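Local coordinates for alpha-L-rhamnosidase (Streptomyces avermitilis, PDB 3W5M), which hydrolyses terminal non-reducing alpha-L-rhamnose residues from rhamnosides such as citrus flavonoids and gum arabic, at residues 307-321 with 358-372. Sequence-based numbering, arbitrary orientation.
Sequences HEFRLPHKKVSRARL and TYDVTSSVRPGANAL
The F309 ring carries CB of N370 on one face, 3.6 Å from the ring centroid in a CH-pi contact, while L311 CD2 lies in plane at its edge and CE1 reaches L372 CB at 3.8 Å. The R320 guanidinium has R318 CG over one face and a water at its edge; NH1 makes a salt bridge with D360 OD1 (3.4 Å), the two planes turned 42° apart, and NE pairs with E109. Over one face of the H313 ring, toward its rim, lie P367 C and G368 N, and P367 CB comes to 3.4 Å from H313 ND1. Two antiparallel ladders, 307-311 with 368-372 and 320-321 with 359-360, belong to opposing sheets of a beta-sandwich, consistent with the jelly-roll fold; between them V365 meets A319 CB through CG1 (3.8 Å) and V316 through CG2. With CG anti to its carbonyl carbon (chi1 -72°), N370 sets its amide beside L311, where OD1 accepts from R366 N and ND2 donates to R366 O (2.9 Å). Replacing this asparagine with alanine is likely to leave the R366 N-H and C=O without their side-chain mates, so that this part of the 361-368 connection could move. A319 O is gripped from opposite faces by V361 N and R320 NH1, and A319 N donates to T362 OG1 at 3.0 Å.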
ATOM      1  N   HIS A 307      -3.386  28.665 -11.792  1.00 19.94           N
ATOM      2  CA  HIS A 307      -4.149  29.875 -11.567  1.00 22.83           C
ATOM      3  C   HIS A 307      -3.253  30.953 -10.965  1.00 22.89           C
ATOM      4  O   HIS A 307      -2.636  30.730  -9.911  1.00 21.55           O
ATOM      5  CB  HIS A 307      -5.274  29.555 -10.605  1.00 23.14           C
ATOM      6  CG  HIS A 307      -6.110  30.738 -10.229  1.00 25.43           C
ATOM      7  ND1 HIS A 307      -6.758  31.522 -11.160  1.00 27.95           N
ATOM      8  CD2 HIS A 307      -6.432  31.246  -9.018  1.00 26.85           C
ATOM      9  CE1 HIS A 307      -7.439  32.471 -10.539  1.00 27.31           C
ATOM     10  NE2 HIS A 307      -7.247  32.336  -9.240  1.00 28.77           N
ATOM     11  N   GLU A 308      -3.202  32.125 -11.610  1.00 24.82           N
ATOM     12  CA  GLU A 308      -2.576  33.307 -10.985  1.00 26.12           C
ATOM     13  C   GLU A 308      -3.604  34.205 -10.307  1.00 25.79           C
ATOM     14  O   GLU A 308      -4.770  34.268 -10.739  1.00 27.70           O
ATOM     15  CB  GLU A 308      -1.739  34.118 -11.985  1.00 27.42           C
ATOM     16  CG  GLU A 308      -0.467  33.370 -12.387  1.00 30.74           C
ATOM     17  CD  GLU A 308       0.492  34.193 -13.250  1.00 34.15           C
ATOM     18  OE1 GLU A 308       0.666  35.405 -12.972  1.00 33.55           O
ATOM     19  OE2 GLU A 308       1.077  33.610 -14.202  1.00 33.55           O
ATOM     20  N   PHE A 309      -3.171  34.858  -9.240  1.00 26.91           N
ATOM     21  CA  PHE A 309      -4.025  35.730  -8.445  1.00 28.86           C
ATOM     22  C   PHE A 309      -3.165  36.743  -7.699  1.00 31.54           C
ATOM     23  O   PHE A 309      -1.954  36.546  -7.500  1.00 34.60           O
ATOM     24  CB  PHE A 309      -4.886  34.906  -7.454  1.00 27.47           C
ATOM     25  CG  PHE A 309      -4.075  33.992  -6.568  1.00 26.59           C
ATOM     26  CD1 PHE A 309      -3.594  32.772  -7.055  1.00 26.77           C
ATOM     27  CD2 PHE A 309      -3.753  34.369  -5.274  1.00 26.20           C
ATOM     28  CE1 PHE A 309      -2.827  31.959  -6.242  1.00 26.18           C
ATOM     29  CE2 PHE A 309      -2.997  33.552  -4.445  1.00 26.95           C
ATOM     30  CZ  PHE A 309      -2.521  32.347  -4.938  1.00 26.89           C
ATOM     31  N   ARG A 310      -3.808  37.825  -7.277  1.00 32.48           N
ATOM     32  CA  ARG A 310      -3.160  38.911  -6.571  1.00 34.80           C
ATOM     33  C   ARG A 310      -3.603  38.869  -5.108  1.00 33.22           C
ATOM     34  O   ARG A 310      -4.782  38.646  -4.815  1.00 33.07           O
ATOM     35  CB  ARG A 310      -3.565  40.227  -7.255  1.00 41.39           C
ATOM     36  CG  ARG A 310      -2.788  41.476  -6.866  1.00 49.30           C
ATOM     37  CD  ARG A 310      -3.636  42.723  -7.126  1.00 56.67           C
ATOM     38  NE  ARG A 310      -2.867  43.970  -7.089  1.00 62.18           N
ATOM     39  CZ  ARG A 310      -3.397  45.197  -7.054  1.00 64.93           C
ATOM     40  NH1 ARG A 310      -4.720  45.369  -7.032  1.00 65.98           N
ATOM     41  NH2 ARG A 310      -2.600  46.265  -7.031  1.00 59.94           N
ATOM     42  N   LEU A 311      -2.656  39.030  -4.193  1.00 32.07           N
ATOM     43  CA  LEU A 311      -2.953  39.152  -2.775  1.00 33.29           C
ATOM     44  C   LEU A 311      -2.605  40.575  -2.306  1.00 35.39           C
ATOM     45  O   LEU A 311      -1.789  41.246  -2.949  1.00 35.00           O
ATOM     46  CB  LEU A 311      -2.162  38.117  -1.965  1.00 30.72           C
ATOM     47  CG  LEU A 311      -2.488  36.635  -2.204  1.00 32.03           C
ATOM     48  CD1 LEU A 311      -1.616  35.755  -1.318  1.00 33.50           C
ATOM     49  CD2 LEU A 311      -3.971  36.382  -1.986  1.00 32.66           C
ATOM     50  N   PRO A 312      -3.216  41.039  -1.193  1.00 36.77           N
ATOM     51  CA  PRO A 312      -2.882  42.402  -0.747  1.00 37.89           C
ATOM     52  C   PRO A 312      -1.481  42.521  -0.153  1.00 37.65           C
ATOM     53  O   PRO A 312      -0.911  41.520   0.287  1.00 34.73           O
ATOM     54  CB  PRO A 312      -3.941  42.684   0.327  1.00 39.20           C
ATOM     55  CG  PRO A 312      -4.306  41.338   0.851  1.00 38.24           C
ATOM     56  CD  PRO A 312      -4.255  40.426  -0.345  1.00 35.52           C
ATOM     57  N   HIS A 313      -0.935  43.740  -0.135  1.00 40.62           N
ATOM     58  CA  HIS A 313       0.321  44.015   0.574  1.00 40.88           C
ATOM     59  C   HIS A 313       0.045  44.277   2.050  1.00 41.21           C
ATOM     60  O   HIS A 313       0.054  45.429   2.507  1.00 40.31           O
ATOM     61  CB  HIS A 313       1.068  45.211  -0.046  1.00 45.66           C
ATOM     62  CG  HIS A 313       1.457  45.001  -1.474  1.00 48.53           C
ATOM     63  ND1 HIS A 313       2.753  44.727  -1.859  1.00 48.20           N
ATOM     64  CD2 HIS A 313       0.718  45.013  -2.610  1.00 48.66           C
ATOM     65  CE1 HIS A 313       2.795  44.576  -3.172  1.00 49.63           C
ATOM     66  NE2 HIS A 313       1.575  44.747  -3.651  1.00 48.25           N
ATOM     67  N   LYS A 314      -0.233  43.203   2.783  1.00 39.46           N
ATOM     68  CA  LYS A 314      -0.447  43.248   4.217  1.00 36.60           C
ATOM     69  C   LYS A 314       0.324  42.114   4.803  1.00 33.13           C
ATOM     70  O   LYS A 314       0.588  41.124   4.128  1.00 34.27           O
ATOM     71  CB  LYS A 314      -1.911  42.967   4.575  1.00 37.86           C
ATOM     72  CG  LYS A 314      -2.913  44.005   4.169  1.00 38.01           C
ATOM     73  CD  LYS A 314      -4.268  43.527   4.646  1.00 36.01           C
ATOM     74  CE  LYS A 314      -5.370  44.294   3.964  1.00 39.48           C
ATOM     75  NZ  LYS A 314      -6.697  43.794   4.419  1.00 34.05           N
ATOM     76  N   LYS A 315       0.612  42.226   6.091  1.00 33.67           N
ATOM     77  CA  LYS A 315       1.309  41.197   6.828  1.00 31.50           C
ATOM     78  C   LYS A 315       0.429  39.928   6.964  1.00 32.27           C
ATOM     79  O   LYS A 315      -0.691  39.997   7.450  1.00 30.61           O
ATOM     80  CB  LYS A 315       1.713  41.751   8.197  1.00 35.02           C
ATOM     81  CG  LYS A 315       2.267  40.735   9.181  1.00 40.03           C
ATOM     82  CD  LYS A 315       3.607  40.160   8.732  1.00 43.91           C
ATOM     83  CE  LYS A 315       4.254  39.363   9.857  1.00 45.80           C
ATOM     84  NZ  LYS A 315       4.649  40.240  10.995  1.00 49.33           N
ATOM     85  N   VAL A 316       0.959  38.797   6.504  1.00 31.11           N
ATOM     86  CA  VAL A 316       0.290  37.486   6.584  1.00 29.33           C
ATOM     87  C   VAL A 316       0.488  36.917   7.972  1.00 30.33           C
ATOM     88  O   VAL A 316       1.615  36.876   8.486  1.00 29.43           O
ATOM     89  CB  VAL A 316       0.865  36.506   5.534  1.00 28.19           C
ATOM     90  CG1 VAL A 316       0.294  35.100   5.701  1.00 29.35           C
ATOM     91  CG2 VAL A 316       0.629  37.036   4.129  1.00 27.17           C
ATOM     92  N   SER A 317      -0.605  36.497   8.600  1.00 25.94           N
ATOM     93  CA  SER A 317      -0.504  35.804   9.862  1.00 26.69           C
ATOM     94  C   SER A 317      -0.453  34.292   9.658  1.00 27.04           C
ATOM     95  O   SER A 317       0.156  33.591  10.463  1.00 26.91           O
ATOM     96  CB  SER A 317      -1.647  36.204  10.819  1.00 29.12           C
ATOM     97  OG  SER A 317      -2.914  35.931  10.232  1.00 34.95           O
ATOM     98  N   ARG A 318      -1.074  33.787   8.581  1.00 26.66           N
ATOM     99  CA  ARG A 318      -1.142  32.321   8.369  1.00 27.73           C
ATOM    100  C   ARG A 318      -1.660  32.012   6.970  1.00 24.98           C
ATOM    101  O   ARG A 318      -2.481  32.750   6.442  1.00 25.26           O
ATOM    102  CB  ARG A 318      -2.111  31.746   9.405  1.00 30.57           C
ATOM    103  CG  ARG A 318      -2.128  30.251   9.550  1.00 34.89           C
ATOM    104  CD  ARG A 318      -3.187  29.869  10.567  1.00 35.67           C
ATOM    105  NE  ARG A 318      -4.519  29.823   9.965  1.00 37.61           N
ATOM    106  CZ  ARG A 318      -5.563  29.216  10.536  1.00 39.29           C
ATOM    107  NH1 ARG A 318      -5.419  28.614  11.715  1.00 34.49           N
ATOM    108  NH2 ARG A 318      -6.750  29.209   9.929  1.00 39.28           N
ATOM    109  N   ALA A 319      -1.180  30.938   6.348  1.00 23.12           N
ATOM    110  CA  ALA A 319      -1.816  30.467   5.112  1.00 20.06           C
ATOM    111  C   ALA A 319      -1.837  28.947   5.134  1.00 20.63           C
ATOM    112  O   ALA A 319      -0.880  28.312   5.618  1.00 20.08           O
ATOM    113  CB  ALA A 319      -1.121  30.992   3.849  1.00 20.14           C
ATOM    114  N   ARG A 320      -2.942  28.375   4.626  1.00 18.82           N
ATOM    115  CA  ARG A 320      -3.127  26.930   4.591  1.00 17.63           C
ATOM    116  C   ARG A 320      -3.615  26.566   3.222  1.00 17.37           C
ATOM    117  O   ARG A 320      -4.409  27.318   2.605  1.00 17.33           O
ATOM    118  CB  ARG A 320      -4.214  26.491   5.600  1.00 17.10           C
ATOM    119  CG  ARG A 320      -3.875  26.796   7.048  1.00 17.70           C
ATOM    120  CD  ARG A 320      -2.707  25.932   7.520  1.00 19.46           C
ATOM    121  NE  ARG A 320      -2.380  26.138   8.933  1.00 21.65           N
ATOM    122  CZ  ARG A 320      -1.361  26.871   9.373  1.00 24.48           C
ATOM    123  NH1 ARG A 320      -0.556  27.483   8.503  1.00 25.02           N
ATOM    124  NH2 ARG A 320      -1.137  26.988  10.676  1.00 24.47           N
ATOM    125  N   LEU A 321      -3.128  25.442   2.698  1.00 16.98           N
ATOM    126  CA  LEU A 321      -3.722  24.879   1.506  1.00 17.21           C
ATOM    127  C   LEU A 321      -4.375  23.560   1.922  1.00 17.54           C
ATOM    128  O   LEU A 321      -3.711  22.702   2.489  1.00 17.68           O
ATOM    129  CB  LEU A 321      -2.680  24.617   0.397  1.00 17.45           C
ATOM    130  CG  LEU A 321      -3.170  23.952  -0.890  1.00 18.21           C
ATOM    131  CD1 LEU A 321      -4.015  24.930  -1.698  1.00 18.56           C
ATOM    132  CD2 LEU A 321      -2.033  23.421  -1.763  1.00 22.27           C
ATOM    133  N   THR A 358      -3.686  18.821   4.399  1.00 18.43           N
ATOM    134  CA  THR A 358      -3.561  20.203   4.877  1.00 19.87           C
ATOM    135  C   THR A 358      -2.072  20.566   4.908  1.00 18.90           C
ATOM    136  O   THR A 358      -1.264  19.814   5.470  1.00 19.18           O
ATOM    137  CB  THR A 358      -4.123  20.350   6.301  1.00 19.93           C
ATOM    138  OG1 THR A 358      -5.505  19.958   6.318  1.00 20.21           O
ATOM    139  CG2 THR A 358      -4.035  21.813   6.772  1.00 20.56           C
ATOM    140  N   TYR A 359      -1.734  21.708   4.304  1.00 19.22           N
ATOM    141  CA  TYR A 359      -0.343  22.158   4.248  1.00 20.45           C
ATOM    142  C   TYR A 359      -0.215  23.562   4.788  1.00 20.95           C
ATOM    143  O   TYR A 359      -1.065  24.405   4.531  1.00 19.33           O
ATOM    144  CB  TYR A 359       0.203  22.111   2.812  1.00 20.32           C
ATOM    145  CG  TYR A 359       0.034  20.781   2.119  1.00 21.32           C
ATOM    146  CD1 TYR A 359       0.955  19.732   2.333  1.00 22.21           C
ATOM    147  CD2 TYR A 359      -1.043  20.558   1.234  1.00 20.95           C
ATOM    148  CE1 TYR A 359       0.812  18.501   1.697  1.00 22.27           C
ATOM    149  CE2 TYR A 359      -1.186  19.315   0.594  1.00 24.44           C
ATOM    150  CZ  TYR A 359      -0.251  18.298   0.835  1.00 24.96           C
ATOM    151  OH  TYR A 359      -0.388  17.062   0.203  1.00 28.45           O
ATOM    152  N   ASP A 360       0.865  23.791   5.539  1.00 22.01           N
ATOM    153  CA  ASP A 360       1.209  25.117   6.026  1.00 22.14           C
ATOM    154  C   ASP A 360       2.014  25.819   4.942  1.00 22.48           C
ATOM    155  O   ASP A 360       3.153  25.413   4.638  1.00 22.74           O
ATOM    156  CB  ASP A 360       2.059  24.979   7.296  1.00 24.20           C
ATOM    157  CG  ASP A 360       2.509  26.332   7.871  1.00 27.87           C
ATOM    158  OD1 ASP A 360       2.583  27.347   7.125  1.00 27.40           O
ATOM    159  OD2 ASP A 360       2.783  26.368   9.089  1.00 30.83           O
ATOM    160  N   VAL A 361       1.459  26.875   4.366  1.00 21.04           N
ATOM    161  CA  VAL A 361       2.142  27.583   3.292  1.00 22.15           C
ATOM    162  C   VAL A 361       2.351  29.066   3.608  1.00 21.64           C
ATOM    163  O   VAL A 361       2.513  29.876   2.702  1.00 25.25           O
ATOM    164  CB  VAL A 361       1.463  27.391   1.918  1.00 22.16           C
ATOM    165  CG1 VAL A 361       1.502  25.911   1.502  1.00 22.57           C
ATOM    166  CG2 VAL A 361       0.037  27.975   1.909  1.00 20.45           C
ATOM    167  N   THR A 362       2.362  29.396   4.889  1.00 23.30           N
ATOM    168  CA  THR A 362       2.515  30.777   5.341  1.00 25.85           C
ATOM    169  C   THR A 362       3.705  31.471   4.662  1.00 28.87           C
ATOM    170  O   THR A 362       3.582  32.609   4.202  1.00 28.78           O
ATOM    171  CB  THR A 362       2.662  30.838   6.875  1.00 26.49           C
ATOM    172  OG1 THR A 362       1.500  30.264   7.466  1.00 24.57           O
ATOM    173  CG2 THR A 362       2.766  32.305   7.379  1.00 25.66           C
ATOM    174  N   SER A 363       4.835  30.780   4.568  1.00 28.75           N
ATOM    175  CA  SER A 363       6.062  31.456   4.094  1.00 31.78           C
ATOM    176  C   SER A 363       6.211  31.443   2.577  1.00 29.55           C
ATOM    177  O   SER A 363       7.148  32.050   2.029  1.00 31.84           O
ATOM    178  CB  SER A 363       7.304  30.889   4.789  1.00 32.40           C
ATOM    179  OG  SER A 363       7.472  29.530   4.458  1.00 36.43           O
ATOM    180  N   SER A 364       5.270  30.784   1.896  1.00 27.15           N
ATOM    181  CA  SER A 364       5.239  30.705   0.450  1.00 28.01           C
ATOM    182  C   SER A 364       4.373  31.756  -0.217  1.00 27.38           C
ATOM    183  O   SER A 364       4.571  32.052  -1.382  1.00 30.19           O
ATOM    184  CB  SER A 364       4.774  29.316   0.003  1.00 31.94           C
ATOM    185  OG  SER A 364       5.854  28.527  -0.444  1.00 38.61           O
ATOM    186  N   VAL A 365       3.408  32.329   0.496  1.00 27.77           N
ATOM    187  CA  VAL A 365       2.527  33.313  -0.145  1.00 28.05           C
ATOM    188  C   VAL A 365       3.248  34.653  -0.241  1.00 26.86           C
ATOM    189  O   VAL A 365       4.168  34.897   0.529  1.00 30.77           O
ATOM    190  CB  VAL A 365       1.183  33.493   0.595  1.00 28.57           C
ATOM    191  CG1 VAL A 365       0.363  32.211   0.519  1.00 29.69           C
ATOM    192  CG2 VAL A 365       1.409  33.882   2.042  1.00 29.89           C
ATOM    193  N   ARG A 366       2.813  35.485  -1.178  1.00 26.88           N
ATOM    194  CA  ARG A 366       3.456  36.775  -1.480  1.00 29.02           C
ATOM    195  C   ARG A 366       2.465  37.916  -1.522  1.00 30.15           C
ATOM    196  O   ARG A 366       1.284  37.706  -1.852  1.00 28.75           O
ATOM    197  CB  ARG A 366       4.120  36.721  -2.863  1.00 28.28           C
ATOM    198  CG  ARG A 366       5.224  35.703  -3.010  1.00 29.79           C
ATOM    199  CD  ARG A 366       5.732  35.708  -4.449  1.00 30.09           C
ATOM    200  NE  ARG A 366       6.813  34.736  -4.622  1.00 31.15           N
ATOM    201  CZ  ARG A 366       7.439  34.476  -5.770  1.00 31.11           C
ATOM    202  NH1 ARG A 366       7.139  35.136  -6.887  1.00 30.19           N
ATOM    203  NH2 ARG A 366       8.396  33.562  -5.785  1.00 31.14           N
ATOM    204  N   PRO A 367       2.944  39.145  -1.227  1.00 30.00           N
ATOM    205  CA  PRO A 367       2.166  40.321  -1.590  1.00 32.23           C
ATOM    206  C   PRO A 367       2.139  40.433  -3.092  1.00 31.89           C
ATOM    207  O   PRO A 367       3.132  40.133  -3.746  1.00 34.83           O
ATOM    208  CB  PRO A 367       2.988  41.490  -1.018  1.00 31.64           C
ATOM    209  CG  PRO A 367       4.358  40.953  -0.774  1.00 33.65           C
ATOM    210  CD  PRO A 367       4.136  39.499  -0.427  1.00 32.25           C
ATOM    211  N   GLY A 368       1.028  40.865  -3.649  1.00 31.45           N
ATOM    212  CA  GLY A 368       0.946  41.017  -5.080  1.00 32.34           C
ATOM    213  C   GLY A 368       0.764  39.665  -5.732  1.00 32.97           C
ATOM    214  O   GLY A 368      -0.016  38.835  -5.252  1.00 32.32           O
ATOM    215  N   ALA A 369       1.514  39.435  -6.803  1.00 29.28           N
ATOM    216  CA  ALA A 369       1.235  38.347  -7.715  1.00 27.74           C
ATOM    217  C   ALA A 369       1.682  36.988  -7.186  1.00 26.32           C
ATOM    218  O   ALA A 369       2.794  36.809  -6.670  1.00 25.27           O
ATOM    219  CB  ALA A 369       1.822  38.627  -9.091  1.00 30.51           C
ATOM    220  N   ASN A 370       0.771  36.035  -7.327  1.00 25.43           N
ATOM    221  CA  ASN A 370       0.948  34.679  -6.829  1.00 24.78           C
ATOM    222  C   ASN A 370       0.501  33.707  -7.915  1.00 22.63           C
ATOM    223  O   ASN A 370      -0.316  34.062  -8.775  1.00 22.11           O
ATOM    224  CB  ASN A 370       0.098  34.444  -5.573  1.00 25.20           C
ATOM    225  CG  ASN A 370       0.626  35.160  -4.349  1.00 24.26           C
ATOM    226  OD1 ASN A 370       1.255  34.550  -3.494  1.00 23.71           O
ATOM    227  ND2 ASN A 370       0.318  36.462  -4.229  1.00 24.62           N
ATOM    228  N   ALA A 371       1.054  32.495  -7.898  1.00 22.01           N
ATOM    229  CA  ALA A 371       0.576  31.428  -8.773  1.00 22.13           C
ATOM    230  C   ALA A 371       0.394  30.134  -7.944  1.00 20.72           C
ATOM    231  O   ALA A 371       1.262  29.754  -7.165  1.00 19.91           O
ATOM    232  CB  ALA A 371       1.574  31.186  -9.895  1.00 23.07           C
ATOM    233  N   LEU A 372      -0.748  29.481  -8.120  1.00 21.15           N
ATOM    234  CA  LEU A 372      -0.991  28.164  -7.513  1.00 20.86           C
ATOM    235  C   LEU A 372      -1.120  27.188  -8.689  1.00 20.04           C
ATOM    236  O   LEU A 372      -1.696  27.514  -9.720  1.00 20.10           O
ATOM    237  CB  LEU A 372      -2.244  28.198  -6.634  1.00 21.96           C
ATOM    238  CG  LEU A 372      -2.635  26.898  -5.935  1.00 24.00           C
ATOM    239  CD1 LEU A 372      -1.589  26.524  -4.910  1.00 21.77           C
ATOM    240  CD2 LEU A 372      -4.005  27.061  -5.277  1.00 25.63           C
TER
HETATM  241  O   HOH W   1      -0.447  38.887   0.611  1.00 42.80           O
HETATM  242  O   HOH W   2       1.403  28.986   9.915  1.00 37.32           O